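Local coordinates for protein lactate dehydrogenase, adjacent gene encodes predicted malate dehydrogenase (Cryptosporidium parvum, PDB 4ND2) that probably catalyses the NAD-dependent interconversion of (S)-lactate and pyruvate, as a four-chain Rossmann-fold dehydrogenase, at residues F95-A98 and R99-D102; V148-S151 and S152-R155. One frame throughout, in Å; residues are numbered along the deposited sequence.

Contact 1 of 2, residues F95-A98 and R99-D102. With A3D (3-acetylpyridine adenine dinucleotide), chain C.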
# COMPACT_ATOMS: atom_id res chain seq x y z
N PHE A 95 -7.78 -20.44 -34.25
CA PHE A 95 -9.09 -20.47 -34.92
C PHE A 95 -10.24 -20.33 -33.92
O PHE A 95 -11.17 -19.56 -34.16
CB PHE A 95 -9.25 -21.76 -35.74
CG PHE A 95 -8.24 -21.91 -36.85
CD1 PHE A 95 -7.50 -23.07 -36.98
CD2 PHE A 95 -8.04 -20.89 -37.77
CE1 PHE A 95 -6.57 -23.22 -38.00
CE2 PHE A 95 -7.11 -21.02 -38.79
CZ PHE A 95 -6.37 -22.19 -38.91
N GLY A 96 -10.16 -21.06 -32.82
CA GLY A 96 -11.20 -21.02 -31.79
C GLY A 96 -11.31 -19.68 -31.09
O GLY A 96 -12.40 -19.16 -30.89
N ASN A 97 -10.17 -19.10 -30.72
CA ASN A 97 -10.18 -17.84 -29.97
C ASN A 97 -10.53 -16.63 -30.83
O ASN A 97 -11.12 -15.68 -30.33
CB ASN A 97 -8.85 -17.63 -29.24
CG ASN A 97 -8.68 -18.59 -28.07
OD1 ASN A 97 -9.62 -19.28 -27.69
ND2 ASN A 97 -7.49 -18.62 -27.50
N ALA A 98 -10.19 -16.68 -32.12
CA ALA A 98 -10.64 -15.65 -33.05
C ALA A 98 -12.17 -15.56 -33.06
O ALA A 98 -12.73 -14.46 -33.05
CB ALA A 98 -10.13 -15.95 -34.45
N ARG A 99 -12.82 -16.72 -33.06
CA ARG A 99 -14.28 -16.79 -33.03
C ARG A 99 -14.86 -16.26 -31.72
O ARG A 99 -15.88 -15.56 -31.72
CB ARG A 99 -14.75 -18.23 -33.27
CG ARG A 99 -14.47 -18.74 -34.68
CD ARG A 99 -15.25 -17.96 -35.73
NE ARG A 99 -16.67 -17.90 -35.39
CZ ARG A 99 -17.50 -16.90 -35.70
NH1 ARG A 99 -17.08 -15.84 -36.39
NH2 ARG A 99 -18.77 -16.97 -35.32
N ILE A 100 -14.22 -16.57 -30.60
CA ILE A 100 -14.64 -16.01 -29.31
C ILE A 100 -14.57 -14.49 -29.34
O ILE A 100 -15.52 -13.82 -28.94
CB ILE A 100 -13.78 -16.55 -28.14
CG1 ILE A 100 -14.12 -18.02 -27.88
CG2 ILE A 100 -14.01 -15.74 -26.87
CD1 ILE A 100 -13.17 -18.72 -26.93
N LEU A 101 -13.46 -13.95 -29.84
CA LEU A 101 -13.27 -12.50 -29.88
C LEU A 101 -14.26 -11.77 -30.79
O LEU A 101 -14.57 -10.60 -30.54
CB LEU A 101 -11.82 -12.14 -30.25
CG LEU A 101 -10.86 -11.98 -29.06
CD1 LEU A 101 -10.91 -13.15 -28.09
CD2 LEU A 101 -9.44 -11.77 -29.56
N ASP A 102 -14.77 -12.45 -31.82
CA ASP A 102 -15.86 -11.90 -32.63
C ASP A 102 -17.06 -11.57 -31.75
O ASP A 102 -17.64 -10.49 -31.85
CB ASP A 102 -16.30 -12.88 -33.72
CG ASP A 102 -15.24 -13.13 -34.77
OD1 ASP A 102 -15.26 -14.22 -35.38
OD2 ASP A 102 -14.38 -12.25 -34.99
PA A3D C . -8.99 -20.67 -18.52
O1A A3D C . -8.69 -20.89 -17.06
O2A A3D C . -9.36 -21.86 -19.38
O5B A3D C . -10.17 -19.59 -18.64
C5B A3D C . -10.82 -19.30 -19.87
C4B A3D C . -12.23 -18.83 -19.54
O4B A3D C . -12.84 -18.28 -20.70
C3B A3D C . -13.12 -19.97 -19.05
O3B A3D C . -13.63 -19.69 -17.74
C2B A3D C . -14.24 -20.04 -20.08
O2B A3D C . -15.52 -20.37 -19.53
C1B A3D C . -14.22 -18.65 -20.67
N9A A3D C . -14.84 -18.57 -22.01
C8A A3D C . -14.81 -19.48 -23.00
N7A A3D C . -15.51 -19.03 -24.07
C5A A3D C . -16.00 -17.82 -23.76
C6A A3D C . -16.82 -16.80 -24.44
N6A A3D C . -17.28 -16.99 -25.70
N1A A3D C . -17.10 -15.66 -23.75
C2A A3D C . -16.66 -15.45 -22.49
N3A A3D C . -15.91 -16.34 -21.82
C4A A3D C . -15.55 -17.52 -22.40
O3 A3D C . -7.77 -19.93 -19.27
PN A3D C . -6.72 -18.93 -18.56
O1N A3D C . -5.67 -19.75 -17.86
O2N A3D C . -7.46 -17.87 -17.79
O5D A3D C . -6.06 -18.22 -19.85
C5D A3D C . -6.87 -17.39 -20.66
C4D A3D C . -6.16 -17.00 -21.96
O4D A3D C . -5.02 -16.19 -21.66
C3D A3D C . -5.65 -18.20 -22.75
O3D A3D C . -5.92 -18.01 -24.14
C2D A3D C . -4.15 -18.19 -22.53
O2D A3D C . -3.40 -18.74 -23.61
C1D A3D C . -3.90 -16.70 -22.39
N1N A3D C . -2.64 -16.37 -21.73
C2N A3D C . -1.85 -15.44 -22.29
C3N A3D C . -0.64 -15.08 -21.71
C7N A3D C . 0.24 -14.05 -22.34
O7N A3D C . 1.31 -13.82 -21.83
C8N A3D C . -0.21 -13.31 -23.56
C4N A3D C . -0.26 -15.69 -20.53
C5N A3D C . -1.09 -16.65 -19.96
C6N A3D C . -2.29 -16.97 -20.58
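In the dinucleotide pocket of the Rossmann domain, Asn97 and Ile100 lie side by side on helix 94-111, the helix of the beta-alpha-beta unit that joins strands 75-78 and 116-119. The two side chains point the same way, and Asn97 OD1 stands 3.7 Å from Ile100 CD1. The isoleucine is also the one that meets the adenine of 3-acetylpyridine adenine dinucleotide: its CG2 is 3.7 Å from A3D N6A, and its CD1 lies at the same distance from A3D N7A. With CG1 beside its backbone N (chi1 -71°) and CD1 extended, both branches can reach the purine.

Asn97 works differently. Its ND2 stays 3.8 Å from A3D O3D, and its bonds go to protein: ND2 to Asn122 O and Ser81 OG, OD1 to Ile82 N. One turn on, Leu101 N bonds to Asn97 O at 3.0 Å (N-H...O 162°).

On the far flank Arg99, bent at chi2 and chi3, curls forward along the helix, NH1 coming 2.6 Å from Asp102 OD1 in a salt bridge. Asp102 OD2 is hydrogen-bonded to His130 of helix 124-135.

Three bonds thus fix the Asn97 amide. It lines the pocket without hydrogen-bonding the cofactor here, and probably helps to position the Ser81 hydroxyl and the Asn122 main chain; Ser81 OG and the Asn122 side chain bond the cofactor, whereas Ile100 gives the adenine an apolar contact.

Contact 2 of 2, residues V148-S151 and S152-R155; sequences VLDS and SRFR. With PYR (pyruvic acid), chain D.
Val148 O is gripped twice by Ser152, whose N lies at 2.9 Å and whose OG donates to the same oxygen at 2.6 Å. The two donors reach the carbonyl from opposite faces of its plane. OG can do so because it sits beside its own backbone N (chi1 -67°), facing back along helix 147-162, in a common way for a helical serine to satisfy a buried hydroxyl. That helix lies in the alpha/beta C-terminal domain and brings Arg153 to the substrate pocket.

Extended from CG to NE, Arg153 presents its guanidinium end to the pyruvate carboxylate in a two-bond pairing: Arg153 NH1 donates to PYR OXT at 2.9 Å, and Arg153 NH2 to PYR O at 2.8 Å with an N-H...O angle of 163°. PYR O and a water lie at the edge, in the guanidinium plane. This water accepts from Arg153 NH1 at 2.9 Å and also adjoins Asp150 OD1, linking two groups whose planes are 41° apart. The other carboxylate oxygen of Asp150 is hydrogen-bonded to ND1 of His177, the predicted proton acceptor, as in the Asp-His pair of this family, so one turn of helix serves both substrate and active-site histidine. Met54 and His50 of the second subunit pack against Leu149 and Arg153, respectively. Over one guanidinium face, offset toward the rim, sits Leu149 CD2, 3.6 Å from both Arg153 CZ and PYR OXT.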
# COMPACT_ATOMS: atom_id res chain seq x y z
N VAL A 148 4.91 -6.81 -20.80
CA VAL A 148 5.11 -6.67 -19.35
C VAL A 148 5.49 -8.02 -18.74
O VAL A 148 6.38 -8.08 -17.89
CB VAL A 148 3.87 -6.07 -18.64
CG1 VAL A 148 4.05 -6.11 -17.13
CG2 VAL A 148 3.64 -4.64 -19.09
N LEU A 149 4.83 -9.08 -19.18
CA LEU A 149 5.15 -10.43 -18.71
C LEU A 149 6.54 -10.86 -19.19
O LEU A 149 7.36 -11.32 -18.39
CB LEU A 149 4.10 -11.44 -19.18
CG LEU A 149 4.30 -12.90 -18.75
CD1 LEU A 149 4.21 -13.04 -17.24
CD2 LEU A 149 3.29 -13.79 -19.44
N ASP A 150 6.78 -10.72 -20.49
CA ASP A 150 8.06 -11.12 -21.09
C ASP A 150 9.23 -10.34 -20.49
O ASP A 150 10.25 -10.92 -20.13
CB ASP A 150 8.03 -10.95 -22.61
CG ASP A 150 7.10 -11.94 -23.30
OD1 ASP A 150 6.90 -13.06 -22.77
OD2 ASP A 150 6.58 -11.62 -24.39
N SER A 151 9.06 -9.02 -20.39
CA SER A 151 10.10 -8.16 -19.82
C SER A 151 10.31 -8.42 -18.33
O SER A 151 11.44 -8.38 -17.85
CB SER A 151 9.76 -6.69 -20.05
OG SER A 151 9.59 -6.42 -21.43
N SER A 152 9.23 -8.69 -17.60
CA SER A 152 9.34 -9.02 -16.17
C SER A 152 10.15 -10.30 -15.95
O SER A 152 10.97 -10.37 -15.03
CB SER A 152 7.96 -9.16 -15.52
OG SER A 152 7.29 -7.91 -15.49
N ARG A 153 9.91 -11.30 -16.79
CA ARG A 153 10.70 -12.52 -16.76
C ARG A 153 12.17 -12.22 -17.08
O ARG A 153 13.07 -12.68 -16.38
CB ARG A 153 10.14 -13.55 -17.74
CG ARG A 153 8.81 -14.15 -17.29
CD ARG A 153 8.05 -14.77 -18.45
NE ARG A 153 6.89 -15.53 -17.98
CZ ARG A 153 6.00 -16.12 -18.78
NH1 ARG A 153 6.11 -16.03 -20.11
NH2 ARG A 153 4.98 -16.78 -18.25
N PHE A 154 12.39 -11.44 -18.14
CA PHE A 154 13.73 -11.05 -18.59
C PHE A 154 14.46 -10.31 -17.46
O PHE A 154 15.58 -10.69 -17.10
CB PHE A 154 13.59 -10.18 -19.85
CG PHE A 154 14.88 -9.90 -20.59
CD1 PHE A 154 15.93 -10.81 -20.61
CD2 PHE A 154 15.02 -8.72 -21.32
CE1 PHE A 154 17.10 -10.53 -21.32
CE2 PHE A 154 16.18 -8.44 -22.02
CZ PHE A 154 17.22 -9.35 -22.02
N ARG A 155 13.82 -9.30 -16.89
CA ARG A 155 14.38 -8.54 -15.76
C ARG A 155 14.67 -9.42 -14.55
O ARG A 155 15.71 -9.28 -13.90
CB ARG A 155 13.42 -7.44 -15.32
CG ARG A 155 13.22 -6.32 -16.32
CD ARG A 155 12.05 -5.43 -15.91
NE ARG A 155 12.41 -4.53 -14.82
CZ ARG A 155 11.57 -3.71 -14.20
NH1 ARG A 155 10.29 -3.67 -14.53
NH2 ARG A 155 12.01 -2.92 -13.23
C PYR D . 2.94 -17.11 -21.36
O PYR D . 3.04 -17.55 -20.19
OXT PYR D . 3.83 -16.37 -21.84
CA PYR D . 1.78 -17.46 -22.18
O3 PYR D . 1.56 -16.85 -23.21
CB PYR D . 0.88 -18.57 -21.74
O HOH W 1 8.22 -15.01 -21.81

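Overall arrangement
Followed from the N terminus, the chain meets contact 1 first, in helix 94-111 after strand 75-78, then passes through strand 116-119, helix 124-135 and strand 142-144 before contact 2 in helix 147-162. Each spans about two turns of a single helix, its i to i+4 bonds closing one turn apiece, so the two neither nest nor cross. The centres of contact 1 and contact 2 are about 27 Å apart, on opposite sides of the chain's centre; the nearest atoms of contact 1 and contact 2 are about 14 Å apart. Contact 1, in the cofactor-binding domain, runs from the adenine to the ribose next to the pyridine ring; contact 2, in the C-terminal domain, lines the pyruvate end, where Leu149 also touches the cofactor.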